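Local structure of probable chitinase (Chromobacterium violaceum, 5JH8) at residues I108-E113 / N121-F126; F126-G131 / G167-Y172; Y202-E205 / K211-N214; Y33-Q38 / S90-N95. The protein probably binds chitin and, as a member of glycoside hydrolase family 18, probably hydrolyses it. All coordinates share one frame; numbering follows the deposited sequence.

Contact 1: residues I108-E113 / N121-F126; sequences INVDFE and NNFSHF. With HIS (histidine), chain F.
F112 meets F123 and F126 in an aromatic cluster between the end of strand 107-111, with the residue after it, and helix 120-135 of the family 18 TIM barrel; the sequence INVDFE corresponds to the end of the family's DxxDxDxE signature, with N109 at one of its aspartate positions. The ring of F112 is shared by the two helix phenylalanines. Its CD2 approaches CE1 of F123 to 3.6 Å, while its CE2 lies 3.9 Å from CE2 of F126. Neither pair is a true stack. The planes of F112 and F126 differ by 10° and those of F112 and F123 by 25°, but the rings are offset so far that little of one lies over the other, with the F112 and F123 centroids 5.9 Å apart. On the helix, CG of F123 stands anti to its backbone N (chi1 -176°), as does CG of F126, which sends both rings toward F112. V110 completes the contact from the strand: its CG1 reaches the edge of the F123 ring, 4.2 Å from CZ, and also lies over one face of F112, toward the rim. V84 of helix 78-85 touches both F112 and F126. D111 looks away from the helix, into the barrel, and its OD2 accepts a hydrogen bond of 2.8 Å from ND1 of the bound histidine.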
loop_
_atom_site.group_PDB
_atom_site.type_symbol
_atom_site.label_atom_id
_atom_site.label_comp_id
_atom_site.label_asym_id
_atom_site.label_seq_id
_atom_site.Cartn_x
_atom_site.Cartn_y
_atom_site.Cartn_z
ATOM N N ILE A 108 -5.824 7.002 11.571
ATOM C CA ILE A 108 -5.263 5.662 11.631
ATOM C C ILE A 108 -5.361 5.038 10.248
ATOM O O ILE A 108 -6.397 5.152 9.578
ATOM C CB ILE A 108 -6.027 4.803 12.666
ATOM C CG1 ILE A 108 -5.848 5.368 14.092
ATOM C CG2 ILE A 108 -5.645 3.325 12.531
ATOM C CD1 ILE A 108 -4.464 5.243 14.647
ATOM N N ASN A 109 -4.299 4.363 9.836
ATOM C CA ASN A 109 -4.323 3.461 8.685
ATOM C C ASN A 109 -4.292 2.035 9.237
ATOM O O ASN A 109 -3.260 1.582 9.740
ATOM C CB ASN A 109 -3.120 3.762 7.781
ATOM C CG ASN A 109 -2.917 2.812 6.584
ATOM O OD1 ASN A 109 -1.818 2.797 6.047
ATOM N ND2 ASN A 109 -3.929 2.077 6.157
ATOM N N VAL A 110 -5.426 1.336 9.179
ATOM C CA VAL A 110 -5.477 -0.087 9.512
ATOM C C VAL A 110 -4.902 -0.857 8.330
ATOM O O VAL A 110 -5.423 -0.772 7.214
ATOM C CB VAL A 110 -6.909 -0.534 9.819
ATOM C CG1 VAL A 110 -6.952 -2.074 9.906
ATOM C CG2 VAL A 110 -7.410 0.099 11.119
ATOM N N ASP A 111 -3.814 -1.588 8.577
ATOM C CA ASP A 111 -3.172 -2.436 7.570
ATOM C C ASP A 111 -3.242 -3.856 8.107
ATOM O O ASP A 111 -2.267 -4.383 8.655
ATOM C CB ASP A 111 -1.748 -1.991 7.304
ATOM C CG ASP A 111 -1.107 -2.787 6.193
ATOM O OD1 ASP A 111 -1.818 -3.577 5.536
ATOM O OD2 ASP A 111 0.106 -2.645 5.961
ATOM N N PHE A 112 -4.428 -4.453 8.017
ATOM C CA PHE A 112 -4.636 -5.832 8.456
ATOM C C PHE A 112 -4.651 -6.728 7.225
ATOM O O PHE A 112 -5.555 -6.628 6.388
ATOM C CB PHE A 112 -5.947 -6.011 9.223
ATOM C CG PHE A 112 -5.905 -5.568 10.666
ATOM C CD1 PHE A 112 -4.904 -4.743 11.183
ATOM C CD2 PHE A 112 -6.921 -5.969 11.496
ATOM C CE1 PHE A 112 -4.942 -4.340 12.504
ATOM C CE2 PHE A 112 -6.954 -5.585 12.797
ATOM C CZ PHE A 112 -5.966 -4.774 13.309
ATOM N N GLU A 113 -3.631 -7.568 7.110
ATOM C CA GLU A 113 -3.488 -8.458 5.978
ATOM C C GLU A 113 -3.629 -9.890 6.482
ATOM O O GLU A 113 -3.491 -10.182 7.678
ATOM C CB GLU A 113 -2.163 -8.187 5.261
ATOM C CG GLU A 113 -2.085 -6.716 4.850
ATOM C CD GLU A 113 -0.922 -6.345 3.958
ATOM O OE1 GLU A 113 -0.366 -7.212 3.259
ATOM O OE2 GLU A 113 -0.567 -5.143 3.963
ATOM N N ASN A 121 -17.308 -10.531 8.080
ATOM C CA ASN A 121 -18.259 -9.650 8.748
ATOM C C ASN A 121 -17.711 -9.106 10.066
ATOM O O ASN A 121 -18.022 -7.972 10.445
ATOM C CB ASN A 121 -19.595 -10.350 8.962
ATOM C CG ASN A 121 -20.327 -10.626 7.660
ATOM O OD1 ASN A 121 -20.022 -10.045 6.614
ATOM N ND2 ASN A 121 -21.309 -11.523 7.721
ATOM N N ASN A 122 -16.890 -9.882 10.775
ATOM C CA ASN A 122 -16.254 -9.384 11.992
ATOM C C ASN A 122 -15.374 -8.188 11.684
ATOM O O ASN A 122 -15.404 -7.180 12.389
ATOM C CB ASN A 122 -15.403 -10.483 12.625
ATOM C CG ASN A 122 -16.223 -11.608 13.204
ATOM O OD1 ASN A 122 -17.362 -11.409 13.640
ATOM N ND2 ASN A 122 -15.639 -12.804 13.241
ATOM N N PHE A 123 -14.566 -8.290 10.631
ATOM C CA PHE A 123 -13.656 -7.209 10.271
ATOM C C PHE A 123 -14.436 -5.974 9.814
ATOM O O PHE A 123 -14.108 -4.843 10.199
ATOM C CB PHE A 123 -12.672 -7.708 9.207
ATOM C CG PHE A 123 -11.623 -6.689 8.845
ATOM C CD1 PHE A 123 -10.797 -6.137 9.812
ATOM C CD2 PHE A 123 -11.476 -6.266 7.538
ATOM C CE1 PHE A 123 -9.844 -5.178 9.464
ATOM C CE2 PHE A 123 -10.508 -5.318 7.186
ATOM C CZ PHE A 123 -9.701 -4.775 8.150
ATOM N N SER A 124 -15.484 -6.169 9.011
ATOM C CA SER A 124 -16.313 -5.041 8.604
ATOM C C SER A 124 -16.871 -4.331 9.821
ATOM O O SER A 124 -16.909 -3.096 9.866
ATOM C CB SER A 124 -17.465 -5.534 7.738
ATOM O OG SER A 124 -16.955 -6.048 6.532
ATOM N N HIS A 125 -17.329 -5.106 10.811
ATOM C CA HIS A 125 -17.913 -4.515 12.006
ATOM C C HIS A 125 -16.870 -3.741 12.798
ATOM O O HIS A 125 -17.126 -2.615 13.239
ATOM C CB HIS A 125 -18.575 -5.591 12.868
ATOM C CG HIS A 125 -19.245 -5.038 14.083
ATOM N ND1 HIS A 125 -18.722 -5.201 15.343
ATOM C CD2 HIS A 125 -20.356 -4.279 14.230
ATOM C CE1 HIS A 125 -19.498 -4.595 16.223
ATOM N NE2 HIS A 125 -20.500 -4.031 15.575
ATOM N N PHE A 126 -15.674 -4.313 12.954
ATOM C CA PHE A 126 -14.583 -3.604 13.622
ATOM C C PHE A 126 -14.314 -2.265 12.956
ATOM O O PHE A 126 -14.183 -1.241 13.634
ATOM C CB PHE A 126 -13.334 -4.485 13.618
ATOM C CG PHE A 126 -12.047 -3.759 13.960
ATOM C CD1 PHE A 126 -11.850 -3.174 15.196
ATOM C CD2 PHE A 126 -11.017 -3.672 13.029
ATOM C CE1 PHE A 126 -10.660 -2.515 15.477
ATOM C CE2 PHE A 126 -9.842 -3.022 13.319
ATOM C CZ PHE A 126 -9.661 -2.447 14.534
HETATM N N HIS F . 3.763 -5.233 2.035
HETATM C CA HIS F . 3.897 -4.416 3.237
HETATM C C HIS F . 4.622 -5.203 4.320
HETATM O O HIS F . 4.646 -6.441 4.317
HETATM C CB HIS F . 2.523 -3.949 3.727
HETATM C CG HIS F . 1.877 -2.929 2.838
HETATM N ND1 HIS F . 0.834 -2.133 3.257
HETATM C CD2 HIS F . 2.112 -2.591 1.548
HETATM C CE1 HIS F . 0.471 -1.330 2.274
HETATM N NE2 HIS F . 1.215 -1.603 1.217
HETATM O OXT HIS F . 5.210 -4.604 5.221
#

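Contact 2: residues F126-G131 / G167-Y172; sequences FIQVLG and GAAADY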
loop_
_atom_site.group_PDB
_atom_site.type_symbol
_atom_site.label_atom_id
_atom_site.label_comp_id
_atom_site.label_asym_id
_atom_site.label_seq_id
_atom_site.Cartn_x
_atom_site.Cartn_y
_atom_site.Cartn_z
ATOM N N PHE A 126 -15.674 -4.313 12.954
ATOM C CA PHE A 126 -14.583 -3.604 13.622
ATOM C C PHE A 126 -14.314 -2.265 12.956
ATOM O O PHE A 126 -14.183 -1.241 13.634
ATOM C CB PHE A 126 -13.334 -4.485 13.618
ATOM C CG PHE A 126 -12.047 -3.759 13.960
ATOM C CD1 PHE A 126 -11.850 -3.174 15.196
ATOM C CD2 PHE A 126 -11.017 -3.672 13.029
ATOM C CE1 PHE A 126 -10.660 -2.515 15.477
ATOM C CE2 PHE A 126 -9.842 -3.022 13.319
ATOM C CZ PHE A 126 -9.661 -2.447 14.534
ATOM N N ILE A 127 -14.236 -2.253 11.625
ATOM C CA ILE A 127 -13.968 -1.025 10.889
ATOM C C ILE A 127 -15.126 -0.037 11.021
ATOM O O ILE A 127 -14.902 1.172 11.131
ATOM C CB ILE A 127 -13.613 -1.383 9.433
ATOM C CG1 ILE A 127 -12.259 -2.118 9.392
ATOM C CG2 ILE A 127 -13.614 -0.151 8.548
ATOM C CD1 ILE A 127 -11.088 -1.382 10.023
ATOM N N GLN A 128 -16.367 -0.518 11.049
ATOM C CA GLN A 128 -17.505 0.370 11.294
ATOM C C GLN A 128 -17.389 1.070 12.645
ATOM O O GLN A 128 -17.574 2.294 12.758
ATOM C CB GLN A 128 -18.800 -0.443 11.243
ATOM C CG GLN A 128 -19.193 -0.891 9.852
ATOM C CD GLN A 128 -20.285 -1.960 9.851
ATOM O OE1 GLN A 128 -20.617 -2.536 10.888
ATOM N NE2 GLN A 128 -20.823 -2.243 8.675
ATOM N N VAL A 129 -17.122 0.293 13.692
ATOM C CA VAL A 129 -17.026 0.846 15.036
ATOM C C VAL A 129 -15.835 1.788 15.138
ATOM O O VAL A 129 -15.935 2.873 15.713
ATOM C CB VAL A 129 -16.958 -0.298 16.069
ATOM C CG1 VAL A 129 -16.705 0.232 17.475
ATOM C CG2 VAL A 129 -18.221 -1.130 16.025
ATOM N N LEU A 130 -14.702 1.388 14.568
ATOM C CA LEU A 130 -13.499 2.200 14.615
ATOM C C LEU A 130 -13.698 3.509 13.872
ATOM O O LEU A 130 -13.303 4.579 14.356
ATOM C CB LEU A 130 -12.327 1.409 14.034
ATOM C CG LEU A 130 -10.999 2.158 13.983
ATOM C CD1 LEU A 130 -10.520 2.577 15.350
ATOM C CD2 LEU A 130 -9.957 1.337 13.238
ATOM N N GLY A 131 -14.314 3.450 12.689
ATOM C CA GLY A 131 -14.561 4.673 11.942
ATOM C C GLY A 131 -15.424 5.656 12.713
ATOM O O GLY A 131 -15.130 6.854 12.785
ATOM N N GLY A 167 -15.735 0.459 2.807
ATOM C CA GLY A 167 -15.717 1.778 2.219
ATOM C C GLY A 167 -16.775 2.694 2.777
ATOM O O GLY A 167 -16.595 3.909 2.776
ATOM N N ALA A 168 -17.899 2.140 3.230
ATOM C CA ALA A 168 -18.924 2.975 3.841
ATOM C C ALA A 168 -18.479 3.515 5.195
ATOM O O ALA A 168 -18.935 4.580 5.614
ATOM C CB ALA A 168 -20.225 2.189 3.992
ATOM N N ALA A 169 -17.574 2.821 5.871
ATOM C CA ALA A 169 -17.145 3.199 7.207
ATOM C C ALA A 169 -15.888 4.055 7.219
ATOM O O ALA A 169 -15.746 4.944 8.063
ATOM C CB ALA A 169 -16.878 1.932 8.018
ATOM N N ALA A 170 -14.963 3.803 6.319
ATOM C CA ALA A 170 -13.679 4.479 6.322
ATOM C C ALA A 170 -13.728 5.761 5.490
ATOM O O ALA A 170 -14.616 5.964 4.666
ATOM C CB ALA A 170 -12.631 3.531 5.759
ATOM N N ASP A 171 -12.771 6.652 5.756
ATOM C CA ASP A 171 -12.576 7.818 4.906
ATOM C C ASP A 171 -11.955 7.433 3.573
ATOM O O ASP A 171 -12.315 8.005 2.527
ATOM C CB ASP A 171 -11.723 8.864 5.616
ATOM C CG ASP A 171 -12.394 9.383 6.833
ATOM O OD1 ASP A 171 -13.184 10.325 6.679
ATOM O OD2 ASP A 171 -12.190 8.803 7.916
ATOM N N TYR A 172 -11.034 6.462 3.582
ATOM C CA TYR A 172 -10.414 5.976 2.365
ATOM C C TYR A 172 -10.148 4.489 2.494
ATOM O O TYR A 172 -9.807 3.997 3.576
ATOM C CB TYR A 172 -9.059 6.626 2.110
ATOM C CG TYR A 172 -9.092 8.112 1.910
ATOM C CD1 TYR A 172 -9.313 8.655 0.644
ATOM C CD2 TYR A 172 -8.892 8.994 2.980
ATOM C CE1 TYR A 172 -9.324 10.016 0.438
ATOM C CE2 TYR A 172 -8.908 10.346 2.787
ATOM C CZ TYR A 172 -9.118 10.858 1.508
ATOM O OH TYR A 172 -9.119 12.228 1.328
#
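A169 presses its methyl group against the flank of helix 120-135, and this one CB makes most of a contact that joins two neighbouring outer helices, 120-135 and 163-169, of the family 18 TIM barrel. It lies 3.7 Å from CA of Q128 and 3.8 Å from the carbonyl O of I127, so it rests on the helix backbone as much as on side chains. Two aliphatic groups border it. CG2 of I127, set anti to the backbone N of its own residue, comes within 3.9 Å of A169 CB, and CG of Q128 passes at 4.1 Å on the more exposed side. One turn further along, G131 offers bare backbone: its CA faces the carbonyl O of A169 at 4.1 Å, and the absence of a side chain leaves that direction to the oxygen. Small residues thus let the two segments come close, with the CA atoms of Q128 and A169 5.0 Å apart. In the next shell, the I127 carbonyl that the methyl touches is already engaged, accepting the 2.8 Å helical bond from the N of G131. Helix 163-169 ends at A169; A170 leaves helical geometry and turns its side chain to L141 and V143, the same two residues that I127 packs on. D171 follows, its OD2 hydrogen-bonded to NE2 of H135 and to the backbone N of L141. Between the two segments themselves no hydrogen bond forms: they meet by van der Waals contact alone, the A169 methyl lying against aliphatic side-chain carbons and against helix backbone.

Contact 3: residues Y202-E205 / K211-N214; sequences YAVE and KILN
I212 turns its side chain onto the inner side of helix 193-206, where it meets A203 and V204. The two elements belong to the beta-alpha-beta unit made of strand 172-176, helix 193-206 and strand 212-222, one of the repeating crossovers of the TIM barrel, and the turn between them is short. The closer half of the contact is buried: CD1 of I212 lies 4.1 Å from CB of A203, a methyl against a methyl. The torsions of I212 account for this reach. CG1 stands beside the backbone N (chi1 -63°), and the second torsion (chi2 -63°) bends CD1 round toward the helix, while CG2 points anti to the backbone N. Because A203 carries just a methyl group, the isoleucine branch can come up close to the helix backbone. The other half is looser. CG1 of V204 stays 4.5 Å from CG1 of I212, at the limit of contact, and V204 is partly exposed, its side chain also touching A209 in the turn. No hydrogen bond joins the two segments; the contact is entirely apolar. The CA atoms of V204 and I212 remain 7.4 Å apart, a spacing bridged by the isoleucine side chain. Around this pair, I212 is also packed by L200 of the same helix, V207 and L291 of nearby loops, and L173 and I175 of strand 172-176. A203 likewise rests on I175, and L213 points the opposite way, into the barrel, against M3 and L5 of strand 3-8.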
loop_
_atom_site.group_PDB
_atom_site.type_symbol
_atom_site.label_atom_id
_atom_site.label_comp_id
_atom_site.label_asym_id
_atom_site.label_seq_id
_atom_site.Cartn_x
_atom_site.Cartn_y
_atom_site.Cartn_z
ATOM N N TYR A 202 -14.139 -2.540 -9.967
ATOM C CA TYR A 202 -14.810 -3.281 -8.913
ATOM C C TYR A 202 -14.988 -2.406 -7.681
ATOM O O TYR A 202 -16.066 -2.360 -7.078
ATOM C CB TYR A 202 -13.973 -4.529 -8.602
ATOM C CG TYR A 202 -14.451 -5.368 -7.439
ATOM C CD1 TYR A 202 -15.412 -6.339 -7.609
ATOM C CD2 TYR A 202 -13.926 -5.186 -6.170
ATOM C CE1 TYR A 202 -15.847 -7.087 -6.543
ATOM C CE2 TYR A 202 -14.361 -5.927 -5.091
ATOM C CZ TYR A 202 -15.309 -6.884 -5.290
ATOM O OH TYR A 202 -15.741 -7.614 -4.208
ATOM N N ALA A 203 -13.925 -1.691 -7.295
ATOM C CA ALA A 203 -13.955 -0.868 -6.089
ATOM C C ALA A 203 -14.951 0.279 -6.210
ATOM O O ALA A 203 -15.722 0.513 -5.277
ATOM C CB ALA A 203 -12.556 -0.342 -5.778
ATOM N N VAL A 204 -14.941 1.012 -7.335
ATOM C CA VAL A 204 -15.763 2.223 -7.430
ATOM C C VAL A 204 -17.233 1.901 -7.646
ATOM O O VAL A 204 -18.096 2.756 -7.403
ATOM C CB VAL A 204 -15.252 3.259 -8.450
ATOM C CG1 VAL A 204 -13.801 3.636 -8.179
ATOM C CG2 VAL A 204 -15.417 2.767 -9.867
ATOM N N GLU A 205 -17.555 0.689 -8.083
ATOM C CA GLU A 205 -18.947 0.281 -8.082
ATOM C C GLU A 205 -19.469 0.131 -6.658
ATOM O O GLU A 205 -20.660 0.352 -6.400
ATOM C CB GLU A 205 -19.088 -1.046 -8.828
ATOM C CG GLU A 205 -20.515 -1.562 -8.874
ATOM C CD GLU A 205 -20.649 -2.814 -9.726
ATOM O OE1 GLU A 205 -20.032 -2.872 -10.805
ATOM O OE2 GLU A 205 -21.375 -3.752 -9.326
ATOM N N LYS A 211 -13.445 8.039 -2.096
ATOM C CA LYS A 211 -12.899 7.345 -0.944
ATOM C C LYS A 211 -11.901 6.262 -1.318
ATOM O O LYS A 211 -11.491 5.496 -0.452
ATOM C CB LYS A 211 -14.030 6.715 -0.135
ATOM C CG LYS A 211 -15.004 7.683 0.464
ATOM C CD LYS A 211 -16.001 6.889 1.293
ATOM C CE LYS A 211 -16.310 7.567 2.578
ATOM N NZ LYS A 211 -17.141 6.710 3.432
ATOM N N ILE A 212 -11.543 6.149 -2.587
ATOM C CA ILE A 212 -10.585 5.156 -3.044
ATOM C C ILE A 212 -9.258 5.827 -3.359
ATOM O O ILE A 212 -9.220 6.859 -4.031
ATOM C CB ILE A 212 -11.132 4.417 -4.277
ATOM C CG1 ILE A 212 -12.412 3.636 -3.938
ATOM C CG2 ILE A 212 -10.062 3.531 -4.914
ATOM C CD1 ILE A 212 -12.251 2.543 -2.938
ATOM N N LEU A 213 -8.174 5.212 -2.885
ATOM C CA LEU A 213 -6.825 5.503 -3.346
ATOM C C LEU A 213 -6.337 4.281 -4.116
ATOM O O LEU A 213 -6.478 3.158 -3.627
ATOM C CB LEU A 213 -5.866 5.746 -2.174
ATOM C CG LEU A 213 -6.316 6.713 -1.095
ATOM C CD1 LEU A 213 -5.348 6.649 0.051
ATOM C CD2 LEU A 213 -6.427 8.137 -1.633
ATOM N N ASN A 214 -5.778 4.470 -5.322
ATOM C CA ASN A 214 -5.038 3.376 -5.923
ATOM C C ASN A 214 -3.648 3.312 -5.307
ATOM O O ASN A 214 -3.274 4.124 -4.458
ATOM C CB ASN A 214 -5.070 3.418 -7.451
ATOM C CG ASN A 214 -4.254 4.538 -8.041
ATOM O OD1 ASN A 214 -4.035 5.563 -7.418
ATOM N ND2 ASN A 214 -3.809 4.345 -9.290
#

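Contact 4: residues Y33-Q38 / S90-N95; sequences YNITAQ and SQAVAN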
loop_
_atom_site.group_PDB
_atom_site.type_symbol
_atom_site.label_atom_id
_atom_site.label_comp_id
_atom_site.label_asym_id
_atom_site.label_seq_id
_atom_site.Cartn_x
_atom_site.Cartn_y
_atom_site.Cartn_z
ATOM N N TYR A 33 4.070 0.358 13.508
ATOM C CA TYR A 33 3.297 -0.068 14.657
ATOM C C TYR A 33 2.575 -1.381 14.386
ATOM O O TYR A 33 2.066 -1.613 13.284
ATOM C CB TYR A 33 2.269 1.009 15.036
ATOM C CG TYR A 33 2.890 2.394 15.103
ATOM C CD1 TYR A 33 3.681 2.767 16.171
ATOM C CD2 TYR A 33 2.738 3.309 14.057
ATOM C CE1 TYR A 33 4.264 4.014 16.219
ATOM C CE2 TYR A 33 3.324 4.541 14.101
ATOM C CZ TYR A 33 4.091 4.899 15.177
ATOM O OH TYR A 33 4.649 6.157 15.217
ATOM N N ASN A 34 2.489 -2.203 15.433
ATOM C CA ASN A 34 1.688 -3.419 15.423
ATOM C C ASN A 34 0.571 -3.296 16.458
ATOM O O ASN A 34 0.559 -2.376 17.291
ATOM C CB ASN A 34 2.565 -4.641 15.727
ATOM C CG ASN A 34 3.623 -4.887 14.659
ATOM O OD1 ASN A 34 3.454 -4.517 13.497
ATOM N ND2 ASN A 34 4.722 -5.517 15.053
ATOM N N ILE A 35 -0.376 -4.234 16.403
ATOM C CA ILE A 35 -1.404 -4.364 17.427
ATOM C C ILE A 35 -1.397 -5.802 17.911
ATOM O O ILE A 35 -1.159 -6.730 17.129
ATOM C CB ILE A 35 -2.794 -3.914 16.911
ATOM C CG1 ILE A 35 -3.797 -3.757 18.055
ATOM C CG2 ILE A 35 -3.311 -4.805 15.807
ATOM C CD1 ILE A 35 -5.039 -2.981 17.671
ATOM N N THR A 36 -1.615 -5.988 19.208
ATOM C CA THR A 36 -1.660 -7.325 19.783
ATOM C C THR A 36 -3.082 -7.887 19.747
ATOM O O THR A 36 -4.067 -7.173 19.526
ATOM C CB THR A 36 -1.179 -7.310 21.236
ATOM O OG1 THR A 36 -2.161 -6.669 22.054
ATOM C CG2 THR A 36 0.173 -6.620 21.383
ATOM N N ALA A 37 -3.192 -9.188 20.026
ATOM C CA ALA A 37 -4.501 -9.829 20.100
ATOM C C ALA A 37 -5.351 -9.284 21.238
ATOM O O ALA A 37 -6.563 -9.510 21.246
ATOM C CB ALA A 37 -4.349 -11.344 20.245
ATOM N N GLN A 38 -4.757 -8.587 22.203
ATOM C CA GLN A 38 -5.522 -7.927 23.255
ATOM C C GLN A 38 -5.856 -6.480 22.911
ATOM O O GLN A 38 -6.448 -5.772 23.731
ATOM C CB GLN A 38 -4.778 -7.976 24.601
ATOM C CG GLN A 38 -4.529 -9.376 25.135
ATOM C CD GLN A 38 -3.409 -10.098 24.414
ATOM O OE1 GLN A 38 -2.370 -9.514 24.098
ATOM N NE2 GLN A 38 -3.616 -11.378 24.145
ATOM N N SER A 90 -13.396 -3.713 21.784
ATOM C CA SER A 90 -13.589 -2.457 22.505
ATOM C C SER A 90 -12.250 -1.862 22.937
ATOM O O SER A 90 -12.069 -0.638 22.928
ATOM C CB SER A 90 -14.518 -2.654 23.703
ATOM O OG SER A 90 -14.027 -3.652 24.563
ATOM N N GLN A 91 -11.322 -2.718 23.358
ATOM C CA GLN A 91 -9.987 -2.258 23.709
ATOM C C GLN A 91 -9.263 -1.714 22.488
ATOM O O GLN A 91 -8.666 -0.635 22.540
ATOM C CB GLN A 91 -9.206 -3.421 24.328
ATOM C CG GLN A 91 -9.752 -3.906 25.651
ATOM C CD GLN A 91 -10.790 -5.001 25.520
ATOM O OE1 GLN A 91 -11.335 -5.258 24.452
ATOM N NE2 GLN A 91 -11.074 -5.649 26.631
ATOM N N ALA A 92 -9.304 -2.453 21.379
ATOM C CA ALA A 92 -8.578 -2.035 20.189
ATOM C C ALA A 92 -9.079 -0.701 19.674
ATOM O O ALA A 92 -8.274 0.142 19.283
ATOM C CB ALA A 92 -8.707 -3.097 19.103
ATOM N N VAL A 93 -10.398 -0.507 19.623
ATOM C CA VAL A 93 -10.946 0.738 19.089
ATOM C C VAL A 93 -10.514 1.905 19.961
ATOM O O VAL A 93 -9.973 2.903 19.477
ATOM C CB VAL A 93 -12.475 0.650 18.966
ATOM C CG1 VAL A 93 -13.062 2.015 18.693
ATOM C CG2 VAL A 93 -12.867 -0.310 17.864
ATOM N N ALA A 94 -10.726 1.787 21.277
ATOM C CA ALA A 94 -10.353 2.888 22.160
ATOM C C ALA A 94 -8.860 3.162 22.095
ATOM O O ALA A 94 -8.423 4.321 22.127
ATOM C CB ALA A 94 -10.755 2.589 23.603
ATOM N N ASN A 95 -8.058 2.095 22.047
ATOM C CA ASN A 95 -6.610 2.257 22.049
ATOM C C ASN A 95 -6.113 2.872 20.747
ATOM O O ASN A 95 -5.141 3.620 20.762
ATOM C CB ASN A 95 -5.920 0.922 22.327
ATOM C CG ASN A 95 -6.082 0.477 23.772
ATOM O OD1 ASN A 95 -6.419 1.294 24.631
ATOM N ND2 ASN A 95 -5.847 -0.802 24.044
#
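I35 points its long branch at the helix, and the terminal CD1 meets the CB of A92 at 3.9 Å, end to end. The branch is stretched out, CG1 being anti to the backbone N (chi1 -167°) and CD1 anti again (chi2 165°), which carries the methyl from the end of strand 27-35 across to helix 89-96. A92 offers a single methyl aimed back at the strand, so the apolar meeting is a narrow one. A second touch lies on the outer side, where the chain has left the strand. Here Q38 approaches with its main chain: its carbonyl O sits 3.7 Å from CB of Q91, while the end of the Q38 side chain leads away from the helix. Q91 directs its CB at the loop and touches it with that atom alone. No hydrogen bond links the two segments. The loop is shaped from within, by a weak bond of 3.2 Å from the N of Q38 to OG1 of T36, an oxygen that also pairs with the N of A40. Just beyond, ND2 of N95 is hydrogen-bonded to the carbonyl of G39, so a polar link closes the outer edge. In the TIM barrel, I35 is further surrounded by V67 of strand 63-68 and by I80 and V84 of helix 78-85. A92 also packs on V84, and V93 faces the other way, toward V129 and A133 of helix 120-135.

How the contacts relate
Contacts 1, 2 and 4 form one continuous patch of the barrel's outer layer. F126 belongs to both contact 1 and contact 2, whose centres are 8 Å apart, and V110 CG2 touches L130 CD2 at 3.5 Å. Contact 4, centred 11 Å from contact 1, joins through F112 CZ and I35 CG2 at 3.6 Å, and F126 CE1 lies 3.9 Å from V93 CG2. Contact 3 stands apart, its centre about 27 Å from that of contact 4, but K211 NZ reaches G167 O of contact 2 at 2.9 Å, probably a hydrogen bond. Contact 1 alone meets the bound histidine, through D111 and E113; the side chains of I35, I127 and I212 lie about 13 to 14 Å from it.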